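Envelopment polyprotein (Bovine Schmallenberg virus BH80/Germany/2011, PDB 7A56) supplies the envelope glycoprotein Gc, a class II membrane fusion protein that probably merges the viral and host membranes during virus entry. Local coordinates at residues A[79-89]-A[101-109]; A[147-155]-A[275-283]. All coordinates share one frame; numbering follows the deposited sequence.

Interaction 1. Residues A[79-89]-A[101-109]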
loop_
_atom_site.group_PDB
_atom_site.type_symbol
_atom_site.label_atom_id
_atom_site.label_comp_id
_atom_site.label_asym_id
_atom_site.label_seq_id
_atom_site.Cartn_x
_atom_site.Cartn_y
_atom_site.Cartn_z
ATOM N N ILE A 79 -10.971 -21.767 -7.151
ATOM C CA ILE A 79 -10.944 -21.696 -5.706
ATOM C C ILE A 79 -10.030 -20.539 -5.307
ATOM O O ILE A 79 -8.997 -20.337 -5.960
ATOM C CB ILE A 79 -10.444 -23.014 -5.064
ATOM C CG1 ILE A 79 -10.350 -22.916 -3.541
ATOM C CG2 ILE A 79 -9.106 -23.484 -5.634
ATOM C CD1 ILE A 79 -10.078 -24.259 -2.878
ATOM N N PRO A 80 -10.398 -19.754 -4.285
ATOM C CA PRO A 80 -9.513 -18.649 -3.836
ATOM C C PRO A 80 -8.147 -19.153 -3.444
ATOM O O PRO A 80 -8.033 -20.194 -2.788
ATOM C CB PRO A 80 -10.244 -18.081 -2.611
ATOM C CG PRO A 80 -11.734 -18.379 -2.941
ATOM C CD PRO A 80 -11.703 -19.759 -3.575
ATOM N N ALA A 81 -7.106 -18.358 -3.767
ATOM C CA ALA A 81 -5.748 -18.714 -3.349
ATOM C C ALA A 81 -5.635 -18.304 -1.886
ATOM O O ALA A 81 -5.126 -17.230 -1.563
ATOM C CB ALA A 81 -4.696 -18.030 -4.219
ATOM N N ILE A 82 -6.162 -19.166 -0.997
ATOM C CA ILE A 82 -6.218 -18.904 0.442
ATOM C C ILE A 82 -5.543 -20.058 1.164
ATOM O O ILE A 82 -5.839 -21.215 0.898
ATOM C CB ILE A 82 -7.668 -18.709 0.945
ATOM C CG1 ILE A 82 -8.177 -17.360 0.457
ATOM C CG2 ILE A 82 -7.741 -18.806 2.511
ATOM C CD1 ILE A 82 -9.691 -17.088 0.736
ATOM N N ASN A 83 -4.626 -19.742 2.076
ATOM C CA ASN A 83 -3.873 -20.793 2.780
ATOM C C ASN A 83 -4.771 -21.796 3.524
ATOM O O ASN A 83 -5.539 -21.423 4.414
ATOM C CB ASN A 83 -2.907 -20.102 3.756
ATOM C CG ASN A 83 -1.973 -21.089 4.414
ATOM O OD1 ASN A 83 -1.016 -21.561 3.819
ATOM N ND2 ASN A 83 -2.269 -21.415 5.638
ATOM N N GLY A 84 -4.606 -23.095 3.221
ATOM C CA GLY A 84 -5.349 -24.163 3.852
ATOM C C GLY A 84 -6.665 -24.534 3.165
ATOM O O GLY A 84 -7.254 -25.551 3.512
ATOM N N LEU A 85 -7.172 -23.716 2.269
ATOM C CA LEU A 85 -8.521 -23.967 1.722
ATOM C C LEU A 85 -8.515 -25.099 0.706
ATOM O O LEU A 85 -7.571 -25.249 -0.071
ATOM C CB LEU A 85 -9.042 -22.688 1.050
ATOM C CG LEU A 85 -10.546 -22.620 0.671
ATOM C CD1 LEU A 85 -11.401 -22.660 1.879
ATOM C CD2 LEU A 85 -10.747 -21.267 -0.069
ATOM N N SER A 86 -9.625 -25.850 0.640
ATOM C CA SER A 86 -9.714 -26.889 -0.393
ATOM C C SER A 86 -11.157 -27.044 -0.870
ATOM O O SER A 86 -12.118 -26.647 -0.188
ATOM C CB SER A 86 -9.165 -28.254 0.079
ATOM O OG SER A 86 -9.856 -28.861 1.163
ATOM N N ALA A 87 -11.296 -27.644 -2.073
ATOM C CA ALA A 87 -12.583 -27.854 -2.753
ATOM C C ALA A 87 -12.672 -29.312 -3.170
ATOM O O ALA A 87 -11.641 -29.910 -3.509
ATOM C CB ALA A 87 -12.711 -26.985 -4.044
ATOM N N GLY A 88 -13.875 -29.906 -3.154
ATOM C CA GLY A 88 -14.027 -31.322 -3.487
ATOM C C GLY A 88 -14.704 -31.516 -4.828
ATOM O O GLY A 88 -15.598 -30.750 -5.188
ATOM N N ILE A 89 -14.242 -32.514 -5.584
ATOM C CA ILE A 89 -14.894 -32.960 -6.823
ATOM C C ILE A 89 -15.130 -34.435 -6.702
ATOM O O ILE A 89 -14.180 -35.208 -6.544
ATOM C CB ILE A 89 -14.080 -32.673 -8.092
ATOM C CG1 ILE A 89 -13.757 -31.183 -8.198
ATOM C CG2 ILE A 89 -14.851 -33.168 -9.377
ATOM C CD1 ILE A 89 -14.920 -30.354 -8.728
ATOM N N SER A 101 -13.012 -39.316 -5.161
ATOM C CA SER A 101 -12.981 -37.867 -5.072
ATOM C C SER A 101 -11.574 -37.342 -5.366
ATOM O O SER A 101 -10.566 -38.021 -5.111
ATOM C CB SER A 101 -13.442 -37.400 -3.699
ATOM O OG SER A 101 -12.400 -37.617 -2.777
ATOM N N ILE A 102 -11.540 -36.169 -5.998
ATOM C CA ILE A 102 -10.330 -35.377 -6.205
ATOM C C ILE A 102 -10.547 -34.083 -5.450
ATOM O O ILE A 102 -11.569 -33.413 -5.652
ATOM C CB ILE A 102 -10.082 -35.105 -7.699
ATOM C CG1 ILE A 102 -9.857 -36.427 -8.472
ATOM C CG2 ILE A 102 -8.921 -34.175 -7.915
ATOM C CD1 ILE A 102 -9.673 -36.242 -9.987
ATOM N N ILE A 103 -9.582 -33.710 -4.617
ATOM C CA ILE A 103 -9.636 -32.472 -3.838
ATOM C C ILE A 103 -8.578 -31.530 -4.395
ATOM O O ILE A 103 -7.439 -31.950 -4.640
ATOM C CB ILE A 103 -9.428 -32.786 -2.348
ATOM C CG1 ILE A 103 -10.676 -33.522 -1.799
ATOM C CG2 ILE A 103 -9.116 -31.524 -1.482
ATOM C CD1 ILE A 103 -10.376 -34.248 -0.459
ATOM N N ILE A 104 -8.967 -30.288 -4.681
ATOM C CA ILE A 104 -8.009 -29.244 -5.037
ATOM C C ILE A 104 -7.659 -28.467 -3.762
ATOM O O ILE A 104 -8.534 -27.838 -3.145
ATOM C CB ILE A 104 -8.578 -28.300 -6.108
ATOM C CG1 ILE A 104 -9.144 -29.068 -7.329
ATOM C CG2 ILE A 104 -7.567 -27.158 -6.456
ATOM C CD1 ILE A 104 -8.044 -29.879 -8.073
ATOM N N TYR A 105 -6.389 -28.525 -3.340
ATOM C CA TYR A 105 -6.048 -28.113 -1.966
ATOM C C TYR A 105 -4.973 -27.033 -2.051
ATOM O O TYR A 105 -3.900 -27.281 -2.613
ATOM C CB TYR A 105 -5.613 -29.357 -1.167
ATOM C CG TYR A 105 -4.787 -29.103 0.096
ATOM C CD1 TYR A 105 -5.086 -28.062 0.948
ATOM C CD2 TYR A 105 -3.742 -29.936 0.426
ATOM C CE1 TYR A 105 -4.298 -27.821 2.122
ATOM C CE2 TYR A 105 -2.961 -29.734 1.571
ATOM C CZ TYR A 105 -3.251 -28.686 2.405
ATOM O OH TYR A 105 -2.478 -28.541 3.495
ATOM N N VAL A 106 -5.249 -25.846 -1.495
ATOM C CA VAL A 106 -4.259 -24.732 -1.507
ATOM C C VAL A 106 -3.380 -24.926 -0.267
ATOM O O VAL A 106 -3.711 -24.531 0.852
ATOM C CB VAL A 106 -4.933 -23.371 -1.574
ATOM C CG1 VAL A 106 -3.872 -22.203 -1.727
ATOM C CG2 VAL A 106 -5.927 -23.327 -2.732
ATOM N N ARG A 107 -2.257 -25.609 -0.452
ATOM C CA ARG A 107 -1.513 -26.069 0.702
ATOM C C ARG A 107 -0.753 -24.929 1.385
ATOM O O ARG A 107 -0.620 -24.940 2.598
ATOM C CB ARG A 107 -0.543 -27.173 0.312
ATOM C CG ARG A 107 0.258 -27.682 1.537
ATOM C CD ARG A 107 0.838 -29.037 1.344
ATOM N NE ARG A 107 1.821 -29.312 2.383
ATOM C CZ ARG A 107 1.567 -29.770 3.605
ATOM N NH1 ARG A 107 0.308 -30.039 4.011
ATOM N NH2 ARG A 107 2.612 -29.962 4.429
ATOM N N ARG A 108 -0.265 -23.961 0.632
ATOM C CA ARG A 108 0.427 -22.844 1.297
ATOM C C ARG A 108 0.171 -21.555 0.540
ATOM O O ARG A 108 0.186 -21.524 -0.697
ATOM C CB ARG A 108 1.921 -23.150 1.418
ATOM C CG ARG A 108 2.746 -21.959 2.022
ATOM C CD ARG A 108 4.233 -22.408 2.171
ATOM N NE ARG A 108 4.857 -22.535 0.848
ATOM C CZ ARG A 108 5.254 -23.681 0.296
ATOM N NH1 ARG A 108 5.121 -24.822 0.958
ATOM N NH2 ARG A 108 5.806 -23.672 -0.919
ATOM N N VAL A 109 -0.140 -20.490 1.283
ATOM C CA VAL A 109 -0.143 -19.138 0.740
ATOM C C VAL A 109 0.539 -18.264 1.785
ATOM O O VAL A 109 0.052 -18.167 2.919
ATOM C CB VAL A 109 -1.541 -18.571 0.483
ATOM C CG1 VAL A 109 -1.380 -17.127 0.052
ATOM C CG2 VAL A 109 -2.335 -19.384 -0.625
#

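Interaction 2. Residues A[147-155]-A[275-283]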
loop_
_atom_site.group_PDB
_atom_site.type_symbol
_atom_site.label_atom_id
_atom_site.label_comp_id
_atom_site.label_asym_id
_atom_site.label_seq_id
_atom_site.Cartn_x
_atom_site.Cartn_y
_atom_site.Cartn_z
ATOM N N ASP A 147 33.897 12.090 14.605
ATOM C CA ASP A 147 32.730 11.863 13.775
ATOM C C ASP A 147 31.594 11.262 14.582
ATOM O O ASP A 147 31.793 10.342 15.381
ATOM C CB ASP A 147 33.086 10.925 12.628
ATOM C CG ASP A 147 33.678 11.665 11.449
ATOM O OD1 ASP A 147 34.382 12.685 11.684
ATOM O OD2 ASP A 147 33.421 11.233 10.296
ATOM N N GLY A 148 30.397 11.790 14.377
ATOM C CA GLY A 148 29.224 11.314 15.076
ATOM C C GLY A 148 28.974 11.970 16.426
ATOM O O GLY A 148 27.913 11.760 17.010
ATOM N N TRP A 149 29.915 12.736 16.929
ATOM C CA TRP A 149 29.762 13.475 18.178
ATOM C C TRP A 149 29.203 14.858 17.869
ATOM O O TRP A 149 29.566 15.460 16.850
ATOM C CB TRP A 149 31.120 13.588 18.863
ATOM C CG TRP A 149 31.617 12.287 19.361
ATOM C CD1 TRP A 149 31.685 11.095 18.656
ATOM C CD2 TRP A 149 32.124 12.009 20.667
ATOM N NE1 TRP A 149 32.235 10.107 19.448
ATOM C CE2 TRP A 149 32.487 10.633 20.693
ATOM C CE3 TRP A 149 32.292 12.783 21.836
ATOM C CZ2 TRP A 149 33.011 10.020 21.829
ATOM C CZ3 TRP A 149 32.809 12.166 22.966
ATOM C CH2 TRP A 149 33.168 10.778 22.944
ATOM N N VAL A 150 28.309 15.372 18.737
ATOM C CA VAL A 150 27.780 16.717 18.510
ATOM C C VAL A 150 28.602 17.654 19.405
ATOM O O VAL A 150 29.207 17.237 20.399
ATOM C CB VAL A 150 26.261 16.884 18.748
ATOM C CG1 VAL A 150 25.441 16.036 17.705
ATOM C CG2 VAL A 150 25.866 16.423 20.135
ATOM N N THR A 151 28.691 18.924 19.015
ATOM C CA THR A 151 29.558 19.857 19.762
ATOM C C THR A 151 28.761 20.840 20.608
ATOM O O THR A 151 27.560 21.054 20.431
ATOM C CB THR A 151 30.458 20.638 18.809
ATOM O OG1 THR A 151 29.630 21.297 17.854
ATOM C CG2 THR A 151 31.409 19.701 18.042
ATOM N N PHE A 152 29.478 21.482 21.545
ATOM C CA PHE A 152 28.872 22.554 22.310
ATOM C C PHE A 152 29.980 23.526 22.691
ATOM O O PHE A 152 31.146 23.141 22.786
ATOM C CB PHE A 152 28.175 22.067 23.596
ATOM C CG PHE A 152 29.000 21.086 24.418
ATOM C CD1 PHE A 152 29.946 21.547 25.344
ATOM C CD2 PHE A 152 28.784 19.700 24.286
ATOM C CE1 PHE A 152 30.703 20.672 26.086
ATOM C CE2 PHE A 152 29.535 18.796 25.043
ATOM C CZ PHE A 152 30.517 19.304 25.951
ATOM N N SER A 153 29.612 24.788 22.893
ATOM C CA SER A 153 30.649 25.770 23.277
ATOM C C SER A 153 29.983 27.015 23.854
ATOM O O SER A 153 28.817 27.319 23.557
ATOM C CB SER A 153 31.552 26.166 22.102
ATOM O OG SER A 153 30.782 26.776 21.062
ATOM N N LYS A 154 30.768 27.769 24.633
ATOM C CA LYS A 154 30.365 29.097 25.078
ATOM C C LYS A 154 31.568 30.027 25.008
ATOM O O LYS A 154 32.640 29.704 25.545
ATOM C CB LYS A 154 29.813 29.074 26.508
ATOM C CG LYS A 154 28.314 28.678 26.579
ATOM C CD LYS A 154 27.736 28.690 27.992
ATOM C CE LYS A 154 26.246 28.247 27.988
ATOM N NZ LYS A 154 25.346 29.328 27.494
ATOM N N GLU A 155 31.387 31.152 24.300
ATOM C CA GLU A 155 32.351 32.236 24.241
ATOM C C GLU A 155 32.332 32.986 25.573
ATOM O O GLU A 155 31.400 32.837 26.383
ATOM C CB GLU A 155 31.999 33.250 23.144
ATOM C CG GLU A 155 31.818 32.725 21.732
ATOM C CD GLU A 155 33.097 32.364 21.027
ATOM O OE1 GLU A 155 34.182 32.708 21.529
ATOM O OE2 GLU A 155 33.016 31.766 19.905
ATOM N N ILE A 275 24.555 7.323 15.669
ATOM C CA ILE A 275 23.993 8.460 14.944
ATOM C C ILE A 275 22.973 9.104 15.862
ATOM O O ILE A 275 22.072 8.424 16.363
ATOM C CB ILE A 275 23.306 8.018 13.625
ATOM C CG1 ILE A 275 24.313 7.338 12.694
ATOM C CG2 ILE A 275 22.623 9.239 12.951
ATOM C CD1 ILE A 275 23.687 6.781 11.370
ATOM N N GLY A 276 23.082 10.421 16.056
ATOM C CA GLY A 276 22.013 11.108 16.759
ATOM C C GLY A 276 22.162 12.582 16.447
ATOM O O GLY A 276 23.111 12.983 15.785
ATOM N N SER A 277 21.188 13.367 16.823
ATOM C CA SER A 277 21.353 14.801 16.603
ATOM C C SER A 277 20.667 15.536 17.751
ATOM O O SER A 277 20.007 14.924 18.594
ATOM C CB SER A 277 20.832 15.226 15.230
ATOM O OG SER A 277 19.466 15.025 15.180
ATOM N N GLY A 278 20.844 16.864 17.791
ATOM C CA GLY A 278 20.177 17.641 18.821
ATOM C C GLY A 278 21.140 18.694 19.350
ATOM O O GLY A 278 22.331 18.638 19.043
ATOM N N THR A 279 20.630 19.610 20.161
ATOM C CA THR A 279 21.400 20.688 20.796
ATOM C C THR A 279 21.684 20.297 22.236
ATOM O O THR A 279 20.732 20.168 23.024
ATOM C CB THR A 279 20.600 21.976 20.753
ATOM O OG1 THR A 279 20.352 22.302 19.390
ATOM C CG2 THR A 279 21.396 23.155 21.463
ATOM N N PRO A 280 22.930 20.006 22.611
ATOM C CA PRO A 280 23.201 19.587 23.991
ATOM C C PRO A 280 22.733 20.615 24.997
ATOM O O PRO A 280 22.811 21.825 24.758
ATOM C CB PRO A 280 24.719 19.450 24.023
ATOM C CG PRO A 280 25.025 18.981 22.604
ATOM C CD PRO A 280 24.114 19.825 21.752
ATOM N N LYS A 281 22.264 20.118 26.136
ATOM C CA LYS A 281 21.918 20.995 27.242
ATOM C C LYS A 281 23.205 21.182 28.026
ATOM O O LYS A 281 23.526 20.381 28.907
ATOM C CB LYS A 281 20.840 20.385 28.116
ATOM C CG LYS A 281 19.458 20.339 27.468
ATOM C CD LYS A 281 18.547 19.767 28.533
ATOM C CE LYS A 281 17.127 20.217 28.366
ATOM N NZ LYS A 281 16.304 19.692 29.498
ATOM N N PHE A 282 23.917 22.267 27.712
ATOM C CA PHE A 282 25.277 22.523 28.180
ATOM C C PHE A 282 25.312 23.838 28.953
ATOM O O PHE A 282 24.820 24.864 28.458
ATOM C CB PHE A 282 26.225 22.640 26.963
ATOM C CG PHE A 282 27.550 23.349 27.278
ATOM C CD1 PHE A 282 28.414 22.853 28.258
ATOM C CD2 PHE A 282 27.942 24.459 26.544
ATOM C CE1 PHE A 282 29.670 23.530 28.550
ATOM C CE2 PHE A 282 29.173 25.116 26.816
ATOM C CZ PHE A 282 30.030 24.620 27.798
ATOM N N ASP A 283 25.890 23.804 30.138
ATOM C CA ASP A 283 26.179 25.027 30.894
ATOM C C ASP A 283 27.405 24.727 31.732
ATOM O O ASP A 283 28.005 23.649 31.630
ATOM C CB ASP A 283 24.924 25.451 31.727
ATOM C CG ASP A 283 24.839 26.968 31.948
ATOM O OD1 ASP A 283 25.911 27.612 31.947
ATOM O OD2 ASP A 283 23.717 27.500 32.177
HETATM O O HOH W 1 25.854 11.138 15.188
#

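Interaction 1. Residues A[79-89]-A[101-109]
A chi1 of -173° turns the carboxamide of Asn83 to Val109; in Val106 a chi1 of -175° points CG1 at Ile82 O, 3.4 Å away. Both lie at the end of a beta hairpin in which strand 86-89 runs antiparallel to strand 101-109, and whose pairing is carried past the strand by a type II turn from Ile82 to Leu85. Ala87 with Ile104 and Ile89 with Ile102 are hydrogen-bonded pairs, alternating with the non-hydrogen-bonded pairs Ser86-Tyr105 and Gly88-Ile103. Beyond them Leu85 O accepts a hydrogen bond from Val106 N at 2.8 Å, almost straight (169°), and Gly84 N, inside the turn, donates to Val106 O. Gly84 takes a positive phi within this turn. Val106 lies within the curve of the 79-85 segment, its CG1 at Ile82 O and its CG2 3.8 Å from Pro80 O. Ile79 and Ile104 meet through their CG2 methyls, on a side also covered by Ile336 and Tyr338 of strand 335-343. Arg107 and Arg108 form a classic beta bulge opposite Glu201, and Arg108 makes salt bridges to Asp199 and Glu201. Just past the bulge, Val109 N donates to Asn83 OD1 at 2.9 Å, in the carbonyl plane and on a lone pair.

Interaction 2. Residues A[147-155]-A[275-283]
Phe282 pushes its ring against Phe152, and the CD1 atom of Phe152 sits above the centre of the Phe282 face, 3.5 Å from CD1 of that ring. The planes are inclined at 36° with centroids 4.6 Å apart, an oblique aromatic pair. Phe152 reaches it with CG set between its backbone N and carbonyl carbon (chi1 46°), while its CD2 rests 4.1 Å from Pro280 CB. Leu296 of strand 293-296 also touches both aromatic rings. This is side-chain packing between two separate sheets of an all-beta region: strand 150-154 pairs with strand 172-183, strand 281-283 with strand 293-296, and no direct hydrogen bond joins the two segments. The axes of strands 150-154 and 281-283 approach to 7.7 Å, their N-to-C directions 31° apart. The Lys154 chain runs antiparallel alongside the Phe282 side chain, its CG 3.7 Å from Phe282 CE2. It also lies near a bound phosphate, probably from the crystallisation liquor; NZ is 4.8 Å from Asp283 OD1, too far for a salt bridge. Asp283 is bound by Glu155 N and, in a salt bridge, by Arg156, both of the second subunit. At the other end Val150 CG2 packs on Pro280 CG, and beyond it a water is hydrogen-bonded to Gly148 O and Gly276 N.

In the fold
Interactions 1 and 2 lie on opposite sides of the chain's centre, their own centres about 61 Å apart and their nearest atoms about 35 Å apart, so neither touches the other. They follow in series along the chain: the long strand 98-134, which supplies residues 101-109 to interaction 1, precedes strand 150-158 of interaction 2. Interaction 1 is mostly buried, interaction 2 near the surface, yet both reach neighbouring subunits of the postfusion trimer. Pro80 and Ile82 pack on Val217 of the second subunit; at interaction 2, Asp283 accepts a hydrogen bond from Glu155 N of the second subunit, and Glu155 N donates likewise to Asp283 of the third.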